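PDB 2YW6: DNA protection during starvation protein from Mycobacterium smegmatis, which probably protects DNA from oxidative damage by oxidising iron(II) with hydrogen peroxide and storing the ferric mineral inside a hollow shell of twelve subunits. Local coordinates for residues V102-A107 with V152-L156; Y64-V68 with L137-H141; L31-K36 with Q57-R62; V116-R121 with L145-Q149. All coordinates share one frame; numbering follows the deposited sequence.

Contact 1 (V102-A107 with V152-L156); sequences VQAHLA and VRAHL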
loop_
_atom_site.group_PDB
_atom_site.type_symbol
_atom_site.label_atom_id
_atom_site.label_comp_id
_atom_site.label_asym_id
_atom_site.label_seq_id
_atom_site.Cartn_x
_atom_site.Cartn_y
_atom_site.Cartn_z
ATOM N N VAL B 102 -19.513 -8.645 -29.220
ATOM C CA VAL B 102 -18.846 -9.600 -28.354
ATOM C C VAL B 102 -18.890 -11.008 -28.940
ATOM O O VAL B 102 -17.928 -11.773 -28.806
ATOM C CB VAL B 102 -19.509 -9.587 -26.943
ATOM C CG1 VAL B 102 -19.100 -10.807 -26.129
ATOM C CG2 VAL B 102 -19.113 -8.315 -26.212
ATOM N N GLN B 103 -19.996 -11.348 -29.593
ATOM C CA GLN B 103 -20.149 -12.673 -30.178
ATOM C C GLN B 103 -19.089 -12.919 -31.248
ATOM O O GLN B 103 -18.393 -13.931 -31.225
ATOM C CB GLN B 103 -21.544 -12.825 -30.796
ATOM C CG GLN B 103 -22.688 -12.285 -29.943
ATOM C CD GLN B 103 -22.546 -12.628 -28.471
ATOM O OE1 GLN B 103 -21.711 -12.060 -27.767
ATOM N NE2 GLN B 103 -23.361 -13.567 -27.997
ATOM N N ALA B 104 -18.974 -11.976 -32.179
ATOM C CA ALA B 104 -18.021 -12.066 -33.278
ATOM C C ALA B 104 -16.574 -12.102 -32.814
ATOM O O ALA B 104 -15.803 -12.976 -33.225
ATOM C CB ALA B 104 -18.226 -10.902 -34.244
ATOM N N HIS B 105 -16.200 -11.154 -31.963
ATOM C CA HIS B 105 -14.830 -11.122 -31.475
ATOM C C HIS B 105 -14.491 -12.337 -30.623
ATOM O O HIS B 105 -13.382 -12.876 -30.719
ATOM C CB HIS B 105 -14.559 -9.839 -30.683
ATOM C CG HIS B 105 -14.321 -8.640 -31.544
ATOM N ND1 HIS B 105 -13.242 -8.535 -32.399
ATOM C CD2 HIS B 105 -15.031 -7.492 -31.693
ATOM C CE1 HIS B 105 -13.297 -7.380 -33.033
ATOM N NE2 HIS B 105 -14.371 -6.725 -32.625
ATOM N N LEU B 106 -15.422 -12.794 -29.798
ATOM C CA LEU B 106 -15.104 -13.947 -28.970
ATOM C C LEU B 106 -14.920 -15.213 -29.797
ATOM O O LEU B 106 -13.998 -15.991 -29.552
ATOM C CB LEU B 106 -16.159 -14.119 -27.874
ATOM C CG LEU B 106 -15.707 -13.502 -26.533
ATOM C CD1 LEU B 106 -14.946 -12.193 -26.725
ATOM C CD2 LEU B 106 -16.922 -13.270 -25.677
ATOM N N ALA B 107 -15.773 -15.396 -30.796
ATOM C CA ALA B 107 -15.689 -16.561 -31.664
ATOM C C ALA B 107 -14.330 -16.564 -32.355
ATOM O O ALA B 107 -13.655 -17.603 -32.418
ATOM C CB ALA B 107 -16.814 -16.523 -32.704
ATOM N N VAL B 152 -13.504 -17.234 -22.596
ATOM C CA VAL B 152 -13.983 -16.797 -23.902
ATOM C C VAL B 152 -15.135 -17.701 -24.335
ATOM O O VAL B 152 -16.219 -17.219 -24.665
ATOM C CB VAL B 152 -12.843 -16.849 -24.966
ATOM C CG1 VAL B 152 -13.375 -16.435 -26.327
ATOM C CG2 VAL B 152 -11.688 -15.927 -24.554
ATOM N N ARG B 153 -14.898 -19.010 -24.325
ATOM C CA ARG B 153 -15.914 -19.989 -24.716
ATOM C C ARG B 153 -17.176 -19.874 -23.862
ATOM O O ARG B 153 -18.295 -20.051 -24.363
ATOM C CB ARG B 153 -15.350 -21.410 -24.600
ATOM C CG ARG B 153 -14.173 -21.643 -25.503
ATOM C CD ARG B 153 -13.516 -22.990 -25.274
ATOM N NE ARG B 153 -12.741 -23.374 -26.449
ATOM C CZ ARG B 153 -12.033 -24.493 -26.555
ATOM N NH1 ARG B 153 -11.992 -25.348 -25.541
ATOM N NH2 ARG B 153 -11.383 -24.770 -27.689
ATOM N N ALA B 154 -16.981 -19.587 -22.573
ATOM C CA ALA B 154 -18.082 -19.443 -21.626
ATOM C C ALA B 154 -19.070 -18.364 -22.048
ATOM O O ALA B 154 -20.244 -18.443 -21.706
ATOM C CB ALA B 154 -17.539 -19.138 -20.227
ATOM N N HIS B 155 -18.607 -17.351 -22.775
ATOM C CA HIS B 155 -19.513 -16.293 -23.233
ATOM C C HIS B 155 -20.395 -16.791 -24.373
ATOM O O HIS B 155 -21.550 -16.374 -24.515
ATOM C CB HIS B 155 -18.759 -15.087 -23.787
ATOM C CG HIS B 155 -18.228 -14.150 -22.752
ATOM N ND1 HIS B 155 -17.033 -14.364 -22.096
ATOM C CD2 HIS B 155 -18.690 -12.959 -22.312
ATOM C CE1 HIS B 155 -16.784 -13.340 -21.300
ATOM N NE2 HIS B 155 -17.776 -12.474 -21.414
ATOM N N LEU B 156 -19.830 -17.651 -25.210
ATOM C CA LEU B 156 -20.547 -18.171 -26.360
ATOM C C LEU B 156 -21.460 -19.342 -25.997
ATOM O O LEU B 156 -21.893 -20.091 -26.871
ATOM C CB LEU B 156 -19.538 -18.598 -27.437
ATOM C CG LEU B 156 -18.484 -17.565 -27.852
ATOM C CD1 LEU B 156 -17.473 -18.207 -28.793
ATOM C CD2 LEU B 156 -19.153 -16.386 -28.519
#
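Leu106 is the main point of contact between segments 102-107 and 152-156, where the start of helix 102-127 meets the C-terminal end of helix 132-155 in the ferritin-like four-helix bundle. The interface is held by apolar contacts, without a hydrogen bond passing between the segments. Among the aliphatic side chains, Leu106 divides its surface between two neighbours. Its CG lies 3.8 Å from CG1 of Val152, the two side chains crossing at a slant, while its CB meets CD2 of Leu156, also at 3.8 Å. Leu156 straddles the helix turn with its forked end: CD2 lies 3.7 Å from the carbonyl O of Gln103, and CD1 lies 3.8 Å from CA of Ala107. With CG set beside the backbone N (chi1 -52°) and CD1 extended beyond it, the leucine reaches across from the end of its helix.

The second kind of contact is between a methyl and an aromatic ring. CD2 of Leu106 approaches His155 obliquely, near CB and CG, and Val102 CG1 adds a distant touch on CD2 of the same ring. The imidazole is not held by this contact alone: ND1 is hydrogen-bonded to Phe151 O one turn earlier, and the ring meets Phe47 of a second subunit edge-to-face, so the bundle end also belongs to a subunit interface. Within the chain, Val50 of helix 47-75 packs on Val102 and Leu106, and Met53 on Val152 and His155. Val152 presents CG1, the methyl anti to its backbone N, to both the carbonyl O and CG of Leu106.

Contact 2 (Y64-V68 with L137-H141); sequences YADEV and LLIAH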
loop_
_atom_site.group_PDB
_atom_site.type_symbol
_atom_site.label_atom_id
_atom_site.label_comp_id
_atom_site.label_asym_id
_atom_site.label_seq_id
_atom_site.Cartn_x
_atom_site.Cartn_y
_atom_site.Cartn_z
ATOM N N TYR B 64 4.686 -12.761 -20.585
ATOM C CA TYR B 64 5.191 -14.029 -21.097
ATOM C C TYR B 64 6.167 -13.754 -22.247
ATOM O O TYR B 64 7.104 -14.525 -22.470
ATOM C CB TYR B 64 4.045 -14.930 -21.598
ATOM C CG TYR B 64 3.103 -15.449 -20.528
ATOM C CD1 TYR B 64 3.435 -15.395 -19.172
ATOM C CD2 TYR B 64 1.902 -16.064 -20.885
ATOM C CE1 TYR B 64 2.596 -15.939 -18.203
ATOM C CE2 TYR B 64 1.063 -16.611 -19.932
ATOM C CZ TYR B 64 1.410 -16.553 -18.591
ATOM O OH TYR B 64 0.568 -17.120 -17.646
ATOM N N ALA B 65 5.941 -12.660 -22.975
ATOM C CA ALA B 65 6.817 -12.301 -24.080
ATOM C C ALA B 65 8.189 -11.952 -23.510
ATOM O O ALA B 65 9.228 -12.329 -24.076
ATOM C CB ALA B 65 6.249 -11.117 -24.850
ATOM N N ASP B 66 8.191 -11.240 -22.386
ATOM C CA ASP B 66 9.449 -10.868 -21.752
ATOM C C ASP B 66 10.208 -12.111 -21.316
ATOM O O ASP B 66 11.398 -12.235 -21.597
ATOM C CB ASP B 66 9.202 -9.953 -20.558
ATOM C CG ASP B 66 8.913 -8.537 -20.978
ATOM O OD1 ASP B 66 8.724 -7.667 -20.101
ATOM O OD2 ASP B 66 8.872 -8.291 -22.198
ATOM N N GLU B 67 9.509 -13.020 -20.631
ATOM C CA GLU B 67 10.081 -14.286 -20.153
ATOM C C GLU B 67 10.666 -15.075 -21.328
ATOM O O GLU B 67 11.860 -15.371 -21.364
ATOM C CB GLU B 67 8.993 -15.114 -19.448
ATOM C CG GLU B 67 8.742 -14.687 -18.008
ATOM C CD GLU B 67 7.349 -15.023 -17.478
ATOM O OE1 GLU B 67 6.816 -16.118 -17.758
ATOM O OE2 GLU B 67 6.788 -14.176 -16.753
ATOM N N VAL B 68 9.818 -15.402 -22.297
ATOM C CA VAL B 68 10.269 -16.134 -23.462
ATOM C C VAL B 68 11.469 -15.443 -24.118
ATOM O O VAL B 68 12.456 -16.100 -24.452
ATOM C CB VAL B 68 9.117 -16.296 -24.474
ATOM C CG1 VAL B 68 9.620 -16.867 -25.771
ATOM C CG2 VAL B 68 8.078 -17.239 -23.899
ATOM N N LEU B 137 8.561 -23.372 -18.349
ATOM C CA LEU B 137 8.160 -22.016 -18.667
ATOM C C LEU B 137 6.898 -22.095 -19.515
ATOM O O LEU B 137 5.905 -21.414 -19.240
ATOM C CB LEU B 137 9.271 -21.317 -19.459
ATOM C CG LEU B 137 9.373 -19.792 -19.437
ATOM C CD1 LEU B 137 9.762 -19.302 -20.823
ATOM C CD2 LEU B 137 8.055 -19.187 -18.999
ATOM N N LEU B 138 6.929 -22.938 -20.545
ATOM C CA LEU B 138 5.767 -23.063 -21.414
ATOM C C LEU B 138 4.570 -23.742 -20.708
ATOM O O LEU B 138 3.408 -23.384 -20.955
ATOM C CB LEU B 138 6.143 -23.804 -22.706
ATOM C CG LEU B 138 7.163 -23.118 -23.644
ATOM C CD1 LEU B 138 7.063 -23.765 -25.034
ATOM C CD2 LEU B 138 6.909 -21.625 -23.766
ATOM N N ILE B 139 4.851 -24.709 -19.831
ATOM C CA ILE B 139 3.782 -25.387 -19.106
ATOM C C ILE B 139 3.040 -24.399 -18.205
ATOM O O ILE B 139 1.836 -24.528 -18.000
ATOM C CB ILE B 139 4.325 -26.544 -18.227
ATOM C CG1 ILE B 139 4.965 -27.616 -19.121
ATOM C CG2 ILE B 139 3.195 -27.123 -17.370
ATOM C CD1 ILE B 139 5.535 -28.802 -18.378
ATOM N N ALA B 140 3.754 -23.412 -17.671
ATOM C CA ALA B 140 3.126 -22.423 -16.796
ATOM C C ALA B 140 2.210 -21.504 -17.587
ATOM O O ALA B 140 1.149 -21.103 -17.112
ATOM C CB ALA B 140 4.184 -21.602 -16.063
ATOM N N HIS B 141 2.632 -21.176 -18.799
ATOM C CA HIS B 141 1.870 -20.305 -19.686
ATOM C C HIS B 141 0.595 -20.965 -20.197
ATOM O O HIS B 141 -0.451 -20.305 -20.346
ATOM C CB HIS B 141 2.726 -19.925 -20.891
ATOM C CG HIS B 141 3.912 -19.085 -20.555
ATOM N ND1 HIS B 141 4.784 -18.618 -21.512
ATOM C CD2 HIS B 141 4.345 -18.576 -19.378
ATOM C CE1 HIS B 141 5.697 -17.854 -20.944
ATOM N NE2 HIS B 141 5.450 -17.812 -19.646
#
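Tyr64 and His141 both carry CG beside the backbone N and anti to the carbonyl carbon (chi1 -67° and -66°), which lays the two side chains alongside each other, pointing opposite ways; the helices run almost antiparallel. Their rings form an offset stack, with centroids 3.6 Å apart and planes at 15°. CB of Tyr64 extends the overlap as a CH-pi contact, 3.7 Å from the centroid of the His141 ring. The opposite face of the imidazole lies against Leu137 O, toward its rim.

At the ring edge, His141 NE2 donates a nearly straight 2.9 Å hydrogen bond to Glu67 OE1. The acceptor lies in the imidazole plane, but the donor meets the carboxylate on its anti side and somewhat out of its plane. Val68 CG2 fills the same rim at 3.8 Å from CE1 of His141 and also packs against Leu137 CD1. Asp66, on the far side of its helix, is by similarity a ligand of a shared iron site.

ND1 of His141 is hydrogen-bonded to Tyr28 OH of helix 12-41. Partners at both nitrogens and a stacked face together fix the ring's rotation, and the neighbouring carboxylate would probably favour a proton on NE2.

Contact 3 (L31-K36 with Q57-R62); sequences LHLTLK and QVELVR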
loop_
_atom_site.group_PDB
_atom_site.type_symbol
_atom_site.label_atom_id
_atom_site.label_comp_id
_atom_site.label_asym_id
_atom_site.label_seq_id
_atom_site.Cartn_x
_atom_site.Cartn_y
_atom_site.Cartn_z
ATOM N N LEU B 31 -0.253 -11.936 -30.214
ATOM C CA LEU B 31 -1.382 -12.169 -29.327
ATOM C C LEU B 31 -1.793 -10.985 -28.487
ATOM O O LEU B 31 -2.982 -10.649 -28.447
ATOM C CB LEU B 31 -1.117 -13.355 -28.409
ATOM C CG LEU B 31 -2.312 -13.819 -27.560
ATOM C CD1 LEU B 31 -3.605 -13.865 -28.374
ATOM C CD2 LEU B 31 -1.990 -15.194 -26.995
ATOM N N HIS B 32 -0.845 -10.333 -27.818
ATOM C CA HIS B 32 -1.259 -9.204 -27.002
ATOM C C HIS B 32 -1.649 -7.999 -27.861
ATOM O O HIS B 32 -2.448 -7.171 -27.440
ATOM C CB HIS B 32 -0.216 -8.869 -25.903
ATOM C CG HIS B 32 1.085 -8.318 -26.399
ATOM N ND1 HIS B 32 1.202 -7.063 -26.961
ATOM C CD2 HIS B 32 2.343 -8.818 -26.337
ATOM C CE1 HIS B 32 2.473 -6.815 -27.218
ATOM N NE2 HIS B 32 3.188 -7.866 -26.846
ATOM N N LEU B 33 -1.122 -7.919 -29.080
ATOM C CA LEU B 33 -1.500 -6.833 -29.986
ATOM C C LEU B 33 -2.965 -7.077 -30.337
ATOM O O LEU B 33 -3.821 -6.198 -30.195
ATOM C CB LEU B 33 -0.684 -6.881 -31.278
ATOM C CG LEU B 33 0.791 -6.473 -31.239
ATOM C CD1 LEU B 33 1.440 -6.853 -32.569
ATOM C CD2 LEU B 33 0.916 -4.976 -30.952
ATOM N N THR B 34 -3.244 -8.290 -30.801
ATOM C CA THR B 34 -4.601 -8.670 -31.173
ATOM C C THR B 34 -5.561 -8.483 -29.990
ATOM O O THR B 34 -6.614 -7.858 -30.135
ATOM C CB THR B 34 -4.636 -10.122 -31.641
ATOM O OG1 THR B 34 -3.683 -10.290 -32.694
ATOM C CG2 THR B 34 -6.020 -10.497 -32.129
ATOM N N LEU B 35 -5.191 -9.029 -28.827
ATOM C CA LEU B 35 -5.999 -8.901 -27.609
ATOM C C LEU B 35 -6.432 -7.458 -27.431
ATOM O O LEU B 35 -7.598 -7.166 -27.194
ATOM C CB LEU B 35 -5.192 -9.313 -26.367
ATOM C CG LEU B 35 -5.406 -10.661 -25.662
ATOM C CD1 LEU B 35 -6.697 -11.333 -26.147
ATOM C CD2 LEU B 35 -4.194 -11.533 -25.904
ATOM N N LYS B 36 -5.464 -6.558 -27.539
ATOM C CA LYS B 36 -5.719 -5.134 -27.387
ATOM C C LYS B 36 -6.645 -4.630 -28.491
ATOM O O LYS B 36 -7.563 -3.847 -28.229
ATOM C CB LYS B 36 -4.397 -4.362 -27.420
ATOM C CG LYS B 36 -4.258 -3.356 -26.293
ATOM C CD LYS B 36 -4.321 -4.035 -24.952
ATOM C CE LYS B 36 -4.205 -3.013 -23.828
ATOM N NZ LYS B 36 -5.325 -2.059 -23.898
ATOM N N GLN B 57 -5.337 -10.517 -19.204
ATOM C CA GLN B 57 -4.690 -11.424 -20.160
ATOM C C GLN B 57 -3.606 -10.688 -20.957
ATOM O O GLN B 57 -2.549 -11.257 -21.257
ATOM C CB GLN B 57 -5.724 -12.026 -21.127
ATOM C CG GLN B 57 -5.145 -13.044 -22.113
ATOM C CD GLN B 57 -4.782 -14.374 -21.448
ATOM O OE1 GLN B 57 -4.718 -14.478 -20.224
ATOM N NE2 GLN B 57 -4.535 -15.388 -22.257
ATOM N N VAL B 58 -3.882 -9.430 -21.311
ATOM C CA VAL B 58 -2.925 -8.613 -22.057
ATOM C C VAL B 58 -1.639 -8.443 -21.257
ATOM O O VAL B 58 -0.552 -8.414 -21.824
ATOM C CB VAL B 58 -3.477 -7.175 -22.381
ATOM C CG1 VAL B 58 -2.339 -6.253 -22.823
ATOM C CG2 VAL B 58 -4.527 -7.239 -23.510
ATOM N N GLU B 59 -1.759 -8.313 -19.939
ATOM C CA GLU B 59 -0.574 -8.132 -19.116
ATOM C C GLU B 59 0.165 -9.442 -18.957
ATOM O O GLU B 59 1.394 -9.480 -19.018
ATOM C CB GLU B 59 -0.930 -7.564 -17.744
ATOM C CG GLU B 59 0.288 -7.414 -16.851
ATOM C CD GLU B 59 0.023 -6.564 -15.636
ATOM O OE1 GLU B 59 -0.932 -6.874 -14.893
ATOM O OE2 GLU B 59 0.772 -5.584 -15.424
ATOM N N LEU B 60 -0.592 -10.515 -18.766
ATOM C CA LEU B 60 -0.015 -11.833 -18.597
ATOM C C LEU B 60 0.795 -12.191 -19.855
ATOM O O LEU B 60 1.982 -12.523 -19.774
ATOM C CB LEU B 60 -1.143 -12.836 -18.354
ATOM C CG LEU B 60 -0.972 -14.008 -17.380
ATOM C CD1 LEU B 60 -0.142 -13.604 -16.178
ATOM C CD2 LEU B 60 -2.354 -14.487 -16.929
ATOM N N VAL B 61 0.160 -12.085 -21.019
ATOM C CA VAL B 61 0.807 -12.409 -22.290
ATOM C C VAL B 61 2.030 -11.517 -22.574
ATOM O O VAL B 61 3.051 -11.996 -23.068
ATOM C CB VAL B 61 -0.233 -12.320 -23.452
ATOM C CG1 VAL B 61 0.451 -12.442 -24.823
ATOM C CG2 VAL B 61 -1.305 -13.427 -23.266
ATOM N N ARG B 62 1.922 -10.225 -22.265
ATOM C CA ARG B 62 3.034 -9.291 -22.459
ATOM C C ARG B 62 4.220 -9.739 -21.603
ATOM O O ARG B 62 5.386 -9.678 -22.021
ATOM C CB ARG B 62 2.617 -7.880 -22.036
ATOM C CG ARG B 62 1.946 -7.083 -23.128
ATOM C CD ARG B 62 1.331 -5.789 -22.586
ATOM N NE ARG B 62 0.790 -4.963 -23.670
ATOM C CZ ARG B 62 0.104 -3.834 -23.490
ATOM N NH1 ARG B 62 -0.132 -3.393 -22.265
ATOM N NH2 ARG B 62 -0.363 -3.146 -24.534
HETATM O O HOH W 1 0.259 -4.595 -26.801
#
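His32 offers one ring face to Arg62, whose CG stands 3.7 Å from the imidazole centroid in a CH-pi contact. CG of His32 takes the crowded position between backbone N and carbonyl carbon (chi1 68°), which turns the ring toward the arginine. The guanidinium plane stands steeply to the ring, and a water joins the two side chains, 2.6 Å from His32 ND1 and accepting from Arg62 NH2 at 2.8 Å.

Val58 CG2 touches both CB of Leu35, at 3.6 Å, and CD of Lys36, at 3.5 Å. Val61 CG1 rests against CB of both Leu31, at 4.0 Å, and His32, at 3.8 Å.

Further out, a bend about CB-CG (chi2 73°) carries the amide of Gln57 to Tyr113 OH of helix 102-127, to which NE2 is hydrogen-bonded. That helix also covers Leu31 through Val112, Tyr113 and Val116. Lys36 lays its methylenes on Val58 and sends NZ to a salt bridge with Asp66 of a third subunit.

The two segments are a nearly antiparallel pair of the ferritin-like bundle. Asp66 of the same chain, by similarity, ligates an iron shared between subunits, placing this pair beside an intersubunit ferroxidase site as in Dps proteins.

Contact 4 (V116-R121 with L145-Q149); sequences VIEDTR and LEKFQ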
loop_
_atom_site.group_PDB
_atom_site.type_symbol
_atom_site.label_atom_id
_atom_site.label_comp_id
_atom_site.label_asym_id
_atom_site.label_seq_id
_atom_site.Cartn_x
_atom_site.Cartn_y
_atom_site.Cartn_z
ATOM N N VAL B 116 -2.904 -21.125 -30.667
ATOM C CA VAL B 116 -1.948 -20.805 -29.603
ATOM C C VAL B 116 -1.749 -21.967 -28.634
ATOM O O VAL B 116 -0.619 -22.345 -28.323
ATOM C CB VAL B 116 -2.408 -19.537 -28.817
ATOM C CG1 VAL B 116 -1.394 -19.168 -27.721
ATOM C CG2 VAL B 116 -2.581 -18.379 -29.783
ATOM N N ILE B 117 -2.853 -22.542 -28.172
ATOM C CA ILE B 117 -2.781 -23.652 -27.238
ATOM C C ILE B 117 -2.206 -24.882 -27.897
ATOM O O ILE B 117 -1.331 -25.538 -27.324
ATOM C CB ILE B 117 -4.171 -23.987 -26.653
ATOM C CG1 ILE B 117 -4.684 -22.781 -25.864
ATOM C CG2 ILE B 117 -4.087 -25.244 -25.770
ATOM C CD1 ILE B 117 -6.106 -22.917 -25.377
ATOM N N GLU B 118 -2.689 -25.205 -29.093
ATOM C CA GLU B 118 -2.177 -26.372 -29.799
ATOM C C GLU B 118 -0.672 -26.218 -30.041
ATOM O O GLU B 118 0.104 -27.158 -29.823
ATOM C CB GLU B 118 -2.887 -26.565 -31.133
ATOM C CG GLU B 118 -2.491 -27.863 -31.808
ATOM C CD GLU B 118 -3.133 -28.040 -33.162
ATOM O OE1 GLU B 118 -2.943 -29.111 -33.774
ATOM O OE2 GLU B 118 -3.825 -27.106 -33.615
ATOM N N ASP B 119 -0.258 -25.034 -30.482
ATOM C CA ASP B 119 1.156 -24.782 -30.727
ATOM C C ASP B 119 1.979 -24.881 -29.450
ATOM O O ASP B 119 3.134 -25.320 -29.477
ATOM C CB ASP B 119 1.356 -23.395 -31.333
ATOM C CG ASP B 119 0.988 -23.345 -32.802
ATOM O OD1 ASP B 119 1.060 -22.243 -33.405
ATOM O OD2 ASP B 119 0.634 -24.415 -33.350
ATOM N N THR B 120 1.396 -24.463 -28.331
ATOM C CA THR B 120 2.116 -24.514 -27.067
ATOM C C THR B 120 2.279 -25.956 -26.592
ATOM O O THR B 120 3.322 -26.326 -26.050
ATOM C CB THR B 120 1.406 -23.671 -25.992
ATOM O OG1 THR B 120 1.277 -22.320 -26.470
ATOM C CG2 THR B 120 2.211 -23.667 -24.686
ATOM N N ARG B 121 1.253 -26.771 -26.805
ATOM C CA ARG B 121 1.318 -28.172 -26.414
ATOM C C ARG B 121 2.456 -28.894 -27.142
ATOM O O ARG B 121 3.232 -29.623 -26.519
ATOM C CB ARG B 121 -0.008 -28.863 -26.713
ATOM C CG ARG B 121 -1.146 -28.401 -25.839
ATOM C CD ARG B 121 -0.982 -28.898 -24.419
ATOM N NE ARG B 121 -2.183 -28.646 -23.634
ATOM C CZ ARG B 121 -2.455 -29.269 -22.498
ATOM N NH1 ARG B 121 -1.600 -30.167 -22.041
ATOM N NH2 ARG B 121 -3.570 -29.009 -21.833
ATOM N N LEU B 145 -3.202 -19.576 -20.635
ATOM C CA LEU B 145 -3.696 -19.534 -22.012
ATOM C C LEU B 145 -4.973 -20.348 -22.150
ATOM O O LEU B 145 -5.925 -19.914 -22.785
ATOM C CB LEU B 145 -2.662 -20.102 -22.984
ATOM C CG LEU B 145 -1.613 -19.176 -23.604
ATOM C CD1 LEU B 145 -1.774 -17.754 -23.060
ATOM C CD2 LEU B 145 -0.220 -19.738 -23.329
ATOM N N GLU B 146 -4.989 -21.536 -21.560
ATOM C CA GLU B 146 -6.162 -22.397 -21.636
ATOM C C GLU B 146 -7.322 -21.918 -20.776
ATOM O O GLU B 146 -8.480 -22.025 -21.175
ATOM C CB GLU B 146 -5.776 -23.819 -21.257
ATOM C CG GLU B 146 -5.108 -24.552 -22.393
ATOM C CD GLU B 146 -4.422 -25.814 -21.947
ATOM O OE1 GLU B 146 -4.939 -26.460 -21.007
ATOM O OE2 GLU B 146 -3.379 -26.158 -22.546
ATOM N N LYS B 147 -7.016 -21.398 -19.592
ATOM C CA LYS B 147 -8.062 -20.886 -18.728
ATOM C C LYS B 147 -8.748 -19.720 -19.440
ATOM O O LYS B 147 -9.971 -19.620 -19.460
ATOM C CB LYS B 147 -7.490 -20.397 -17.394
ATOM C CG LYS B 147 -8.566 -19.799 -16.496
ATOM C CD LYS B 147 -8.036 -18.732 -15.550
ATOM C CE LYS B 147 -7.442 -19.344 -14.302
ATOM N NZ LYS B 147 -7.267 -18.328 -13.222
ATOM N N PHE B 148 -7.956 -18.838 -20.030
ATOM C CA PHE B 148 -8.513 -17.692 -20.729
ATOM C C PHE B 148 -9.473 -18.092 -21.851
ATOM O O PHE B 148 -10.540 -17.487 -22.006
ATOM C CB PHE B 148 -7.399 -16.822 -21.316
ATOM C CG PHE B 148 -7.900 -15.545 -21.916
ATOM C CD1 PHE B 148 -8.218 -14.458 -21.106
ATOM C CD2 PHE B 148 -8.099 -15.443 -23.289
ATOM C CE1 PHE B 148 -8.724 -13.287 -21.656
ATOM C CE2 PHE B 148 -8.606 -14.278 -23.855
ATOM C CZ PHE B 148 -8.923 -13.196 -23.040
ATOM N N GLN B 149 -9.080 -19.096 -22.637
ATOM C CA GLN B 149 -9.898 -19.571 -23.748
ATOM C C GLN B 149 -11.233 -20.037 -23.203
ATOM O O GLN B 149 -12.273 -19.863 -23.834
ATOM C CB GLN B 149 -9.220 -20.730 -24.482
ATOM C CG GLN B 149 -9.858 -21.038 -25.833
ATOM C CD GLN B 149 -9.484 -22.409 -26.378
ATOM O OE1 GLN B 149 -9.494 -22.632 -27.594
ATOM N NE2 GLN B 149 -9.173 -23.339 -25.482
#
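Ile117 and Glu146 make the dense centre of this contact, at the level where their two backbones come nearest. The isoleucine spreads its branches along the aliphatic part of the glutamate: CD1 lies 3.5 Å and CG2 3.6 Å from Glu146 CG, with CG2 also 3.4 Å from OE2 of Glu146. CD1 also reaches CB of Gln149 at 3.9 Å. Glu146 has CG beside its backbone N (chi1 -80°) and an extended chain beyond, which lets it pass over Ile117 and carry its carboxylate to Arg121.

The inward flank is thinner. Val116 CG1 meets Leu145 CG at 4.1 Å, the two side chains crossing at about a right angle, and other helices add to the packing: Thr27 and Leu31 against Val116, Tyr28 and Gln57 against Leu145. Here Thr120 folds its hydroxyl back to Val116 O, 2.7 Å from OG1, on the opposite face of that carbonyl from its own backbone N. OG1 is also hydrogen-bonded to Gln24.

Toward the neighbouring subunit, the partly exposed Arg121 bends at its second torsion and reaches Glu146. The salt bridge runs from NH2 to OE2 at 2.9 Å, with a weak, strongly bent hydrogen bond to OE1 beside it; the guanidinium and carboxylate planes are nearly parallel, 14° apart. Arg71 of a fourth subunit forms a salt bridge with Glu146 OE1, and Val133 of that subunit packs on both Arg121 and Glu146. An apolar inner seam beneath an ionic edge thus joins antiparallel helices 102-127 and 132-155 of the ferritin-like four-helix bundle, at a subunit boundary.

Contacts 1, 4 and 2 follow one another along helix 132-155, with the centres of contacts 1 and 2 about 25 Å apart on opposite sides of the chain's centre. Contacts 3 and 4, centres about 13 Å apart, meet directly across the bundle interior: Gln57 CB packs on Phe148 CE1 and Leu31 CD2 on Val116 CG1. Contact 2 touches contact 4 through Leu138 O and Thr120 CG2, and joins contact 3 along helix 47-75. The iron-binding positions inferred by similarity lie on this side: the side chains of Arg62 and Asp66 are about 6 Å apart, as are those of Glu67 and Glu70. Contacts 1 and 4 lie away from them.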